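Xyloglucan-specific endo-beta-1,4-glucanase BoGH9A (Bacteroides ovatus, PDB 6DHT) cleaves the beta-1,4-glucan backbone of xyloglucan internally, releasing xyloglucan oligosaccharides for breakdown by this gut bacterium. Local coordinates at residues L185-F197 with A555-L567. Numbering follows the deposited sequence.
Sequences LMQSIYQLFLDYF and AALVALASSLDAL. With EDO (1,2-ethanediol), chain P.
M186 and I189 pack on A555, V558 and A559 where two near-parallel helices of the (alpha/alpha)6 barrel of family 9 glycoside hydrolases run side by side, the axes of 185-192 and 555-567 8.8 Å apart and inclined by 15°. This end is buried and lined by small alanines: I189 CD1 rests 3.8 Å from A559 CB, and the M186 chain, bent at its last torsion, lays SD against V558 CG1 at 3.9 Å. Beyond it, helix 185-192 gives way to F193, the N-cap residue of the next helix, and packing tightens as aromatic rings meet small residues. F197 CZ comes within 3.5 Å of S562 CB; A566 CB lies over one face of the F193 ring, 4.0 Å from its centroid, and meets the Y196 ring off-centre. The looser, partly exposed side is at F193 and L567, bordered by a 1,2-ethanediol probably from the crystallisation liquor. A chi1 of -177° carries the Y196 ring across to D565, where OH donates to the anti lone pair of OD2 at 2.7 Å; D565 OD1 is hydrogen-bonded to Y26 OH of the Ig-like N-terminal domain. A phenylalanine in place of Y196 would probably leave D565 OD2 without this donor. Ring and carboxylate planes stand 81° apart, OD2 at the ring edge.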
# COMPACT_ATOMS: atom_id res chain seq x y z
N LEU A 185 -0.93 1.19 -7.85
CA LEU A 185 0.13 1.81 -7.06
C LEU A 185 1.40 0.96 -7.13
O LEU A 185 2.48 1.49 -7.40
CB LEU A 185 -0.33 2.00 -5.61
CG LEU A 185 0.74 2.59 -4.68
CD1 LEU A 185 1.23 3.94 -5.17
CD2 LEU A 185 0.19 2.69 -3.27
N MET A 186 1.29 -0.35 -6.91
CA MET A 186 2.46 -1.20 -6.89
C MET A 186 3.11 -1.23 -8.27
O MET A 186 4.34 -1.21 -8.38
CB MET A 186 2.16 -2.60 -6.37
CG MET A 186 1.81 -2.59 -4.88
SD MET A 186 1.49 -4.20 -4.19
CE MET A 186 -0.13 -4.52 -4.79
N GLN A 187 2.29 -1.28 -9.31
CA GLN A 187 2.81 -1.29 -10.68
C GLN A 187 3.39 0.06 -11.10
O GLN A 187 4.20 0.14 -12.04
CB GLN A 187 1.74 -1.82 -11.67
CG GLN A 187 1.55 -3.31 -11.48
CD GLN A 187 0.68 -4.04 -12.51
OE1 GLN A 187 0.77 -5.26 -12.59
NE2 GLN A 187 -0.18 -3.34 -13.22
N SER A 188 3.01 1.15 -10.44
CA SER A 188 3.66 2.45 -10.67
C SER A 188 5.12 2.34 -10.20
O SER A 188 6.06 2.73 -10.91
CB SER A 188 2.96 3.59 -9.91
OG SER A 188 1.62 3.75 -10.35
N ILE A 189 5.35 1.79 -9.02
CA ILE A 189 6.72 1.69 -8.50
C ILE A 189 7.51 0.63 -9.29
O ILE A 189 8.71 0.80 -9.58
CB ILE A 189 6.71 1.45 -6.95
CG1 ILE A 189 6.54 2.79 -6.19
CG2 ILE A 189 7.97 0.78 -6.44
CD1 ILE A 189 5.32 3.52 -6.43
N TYR A 190 6.85 -0.46 -9.66
CA TYR A 190 7.47 -1.47 -10.51
C TYR A 190 8.15 -0.87 -11.75
O TYR A 190 9.30 -1.21 -12.09
CB TYR A 190 6.41 -2.50 -10.94
CG TYR A 190 6.96 -3.47 -11.96
CD1 TYR A 190 7.71 -4.58 -11.56
CD2 TYR A 190 6.74 -3.26 -13.32
CE1 TYR A 190 8.27 -5.43 -12.51
CE2 TYR A 190 7.27 -4.09 -14.24
CZ TYR A 190 8.01 -5.19 -13.83
OH TYR A 190 8.55 -6.00 -14.83
N GLN A 191 7.45 0.04 -12.42
CA GLN A 191 7.94 0.64 -13.66
C GLN A 191 9.19 1.47 -13.46
O GLN A 191 9.95 1.68 -14.42
CB GLN A 191 6.84 1.48 -14.29
CG GLN A 191 5.74 0.66 -14.95
CD GLN A 191 4.56 1.49 -15.39
OE1 GLN A 191 4.49 1.94 -16.53
NE2 GLN A 191 3.59 1.66 -14.51
N LEU A 192 9.45 1.93 -12.24
CA LEU A 192 10.65 2.72 -11.93
C LEU A 192 11.86 1.86 -11.62
O LEU A 192 12.99 2.36 -11.69
CB LEU A 192 10.39 3.58 -10.70
CG LEU A 192 9.29 4.63 -10.75
CD1 LEU A 192 8.98 5.15 -9.36
CD2 LEU A 192 9.64 5.73 -11.70
N PHE A 193 11.66 0.60 -11.24
CA PHE A 193 12.71 -0.26 -10.72
C PHE A 193 12.68 -1.66 -11.31
O PHE A 193 12.60 -2.66 -10.62
CB PHE A 193 12.61 -0.33 -9.17
CG PHE A 193 12.72 1.02 -8.50
CD1 PHE A 193 13.93 1.68 -8.43
CD2 PHE A 193 11.61 1.65 -7.96
CE1 PHE A 193 14.03 2.93 -7.86
CE2 PHE A 193 11.71 2.90 -7.39
CZ PHE A 193 12.91 3.53 -7.31
N LEU A 194 12.75 -1.73 -12.62
CA LEU A 194 12.60 -3.01 -13.29
C LEU A 194 13.63 -4.05 -12.87
O LEU A 194 13.29 -5.21 -12.67
CB LEU A 194 12.65 -2.82 -14.83
CG LEU A 194 11.47 -2.02 -15.43
CD1 LEU A 194 11.64 -1.84 -16.95
CD2 LEU A 194 10.16 -2.67 -15.17
N ASP A 195 14.91 -3.65 -12.79
CA ASP A 195 15.97 -4.58 -12.41
C ASP A 195 15.74 -5.12 -11.00
O ASP A 195 15.90 -6.30 -10.74
CB ASP A 195 17.37 -3.93 -12.50
CG ASP A 195 17.87 -3.78 -13.91
OD1 ASP A 195 17.28 -4.36 -14.85
OD2 ASP A 195 18.89 -3.06 -14.05
N TYR A 196 15.36 -4.23 -10.08
CA TYR A 196 15.11 -4.62 -8.70
C TYR A 196 14.07 -5.72 -8.62
O TYR A 196 14.26 -6.75 -7.98
CB TYR A 196 14.64 -3.40 -7.89
CG TYR A 196 14.42 -3.67 -6.41
CD1 TYR A 196 15.48 -3.58 -5.51
CD2 TYR A 196 13.18 -4.04 -5.91
CE1 TYR A 196 15.31 -3.83 -4.14
CE2 TYR A 196 12.99 -4.29 -4.54
CZ TYR A 196 14.05 -4.21 -3.68
OH TYR A 196 13.81 -4.45 -2.34
N PHE A 197 12.95 -5.50 -9.30
CA PHE A 197 11.88 -6.47 -9.26
C PHE A 197 12.16 -7.73 -10.07
O PHE A 197 11.63 -8.79 -9.75
CB PHE A 197 10.57 -5.81 -9.64
CG PHE A 197 10.08 -4.87 -8.58
CD1 PHE A 197 9.64 -5.36 -7.35
CD2 PHE A 197 10.06 -3.52 -8.79
CE1 PHE A 197 9.21 -4.48 -6.36
CE2 PHE A 197 9.62 -2.64 -7.79
CZ PHE A 197 9.20 -3.14 -6.59
N ALA A 555 -0.15 -2.19 -0.16
CA ALA A 555 0.33 -1.69 -1.44
C ALA A 555 1.23 -0.50 -1.19
O ALA A 555 2.28 -0.36 -1.82
CB ALA A 555 -0.82 -1.30 -2.34
N ALA A 556 0.83 0.36 -0.25
CA ALA A 556 1.64 1.51 0.13
C ALA A 556 2.97 1.08 0.72
O ALA A 556 4.02 1.65 0.42
CB ALA A 556 0.88 2.38 1.13
N LEU A 557 2.92 0.09 1.59
CA LEU A 557 4.16 -0.44 2.17
C LEU A 557 5.08 -1.04 1.12
O LEU A 557 6.28 -0.79 1.13
CB LEU A 557 3.82 -1.49 3.22
CG LEU A 557 4.98 -2.16 3.94
CD1 LEU A 557 5.82 -1.12 4.70
CD2 LEU A 557 4.50 -3.26 4.85
N VAL A 558 4.54 -1.84 0.21
CA VAL A 558 5.37 -2.37 -0.89
C VAL A 558 5.97 -1.23 -1.70
O VAL A 558 7.16 -1.25 -2.04
CB VAL A 558 4.51 -3.24 -1.83
CG1 VAL A 558 5.23 -3.51 -3.16
CG2 VAL A 558 4.13 -4.57 -1.19
N ALA A 559 5.16 -0.22 -1.99
CA ALA A 559 5.63 0.93 -2.77
C ALA A 559 6.81 1.63 -2.09
O ALA A 559 7.84 1.85 -2.75
CB ALA A 559 4.51 1.93 -3.02
N LEU A 560 6.67 1.96 -0.82
CA LEU A 560 7.73 2.75 -0.16
C LEU A 560 8.92 1.87 0.19
O LEU A 560 10.06 2.25 -0.05
CB LEU A 560 7.23 3.51 1.08
CG LEU A 560 8.26 4.54 1.57
CD1 LEU A 560 8.68 5.57 0.48
CD2 LEU A 560 7.72 5.23 2.79
N ALA A 561 8.69 0.70 0.77
CA ALA A 561 9.82 -0.13 1.18
C ALA A 561 10.68 -0.56 -0.02
O ALA A 561 11.91 -0.60 0.07
CB ALA A 561 9.35 -1.33 1.91
N SER A 562 10.03 -0.93 -1.13
CA SER A 562 10.76 -1.40 -2.30
C SER A 562 11.56 -0.28 -2.89
O SER A 562 12.73 -0.48 -3.23
CB SER A 562 9.83 -1.92 -3.36
OG SER A 562 9.01 -2.98 -2.85
N SER A 563 10.96 0.89 -3.06
CA SER A 563 11.68 2.01 -3.65
C SER A 563 12.82 2.52 -2.76
O SER A 563 13.90 2.82 -3.27
CB SER A 563 10.73 3.15 -4.03
OG SER A 563 10.08 3.73 -2.92
N LEU A 564 12.62 2.58 -1.45
CA LEU A 564 13.70 3.00 -0.55
C LEU A 564 14.84 1.99 -0.56
O LEU A 564 16.03 2.38 -0.50
CB LEU A 564 13.18 3.20 0.88
CG LEU A 564 12.25 4.39 1.11
CD1 LEU A 564 11.85 4.47 2.55
CD2 LEU A 564 12.83 5.72 0.61
N ASP A 565 14.53 0.71 -0.60
CA ASP A 565 15.58 -0.31 -0.71
C ASP A 565 16.31 -0.23 -2.07
O ASP A 565 17.55 -0.23 -2.12
CB ASP A 565 15.02 -1.71 -0.48
CG ASP A 565 16.08 -2.75 -0.31
OD1 ASP A 565 17.03 -2.53 0.51
OD2 ASP A 565 15.97 -3.82 -0.92
N ALA A 566 15.56 -0.13 -3.16
CA ALA A 566 16.18 -0.03 -4.49
C ALA A 566 17.09 1.18 -4.57
O ALA A 566 18.17 1.08 -5.17
CB ALA A 566 15.13 0.06 -5.52
N LEU A 567 16.67 2.31 -4.01
CA LEU A 567 17.44 3.55 -4.13
C LEU A 567 18.68 3.61 -3.23
O LEU A 567 19.56 4.45 -3.43
CB LEU A 567 16.55 4.77 -3.89
CG LEU A 567 15.56 5.07 -5.04
CD1 LEU A 567 14.56 6.07 -4.58
CD2 LEU A 567 16.30 5.60 -6.30
C1 EDO P . 14.45 5.01 -10.90
O1 EDO P . 14.15 4.91 -12.31
C2 EDO P . 15.87 4.51 -10.58
O2 EDO P . 16.73 5.61 -10.28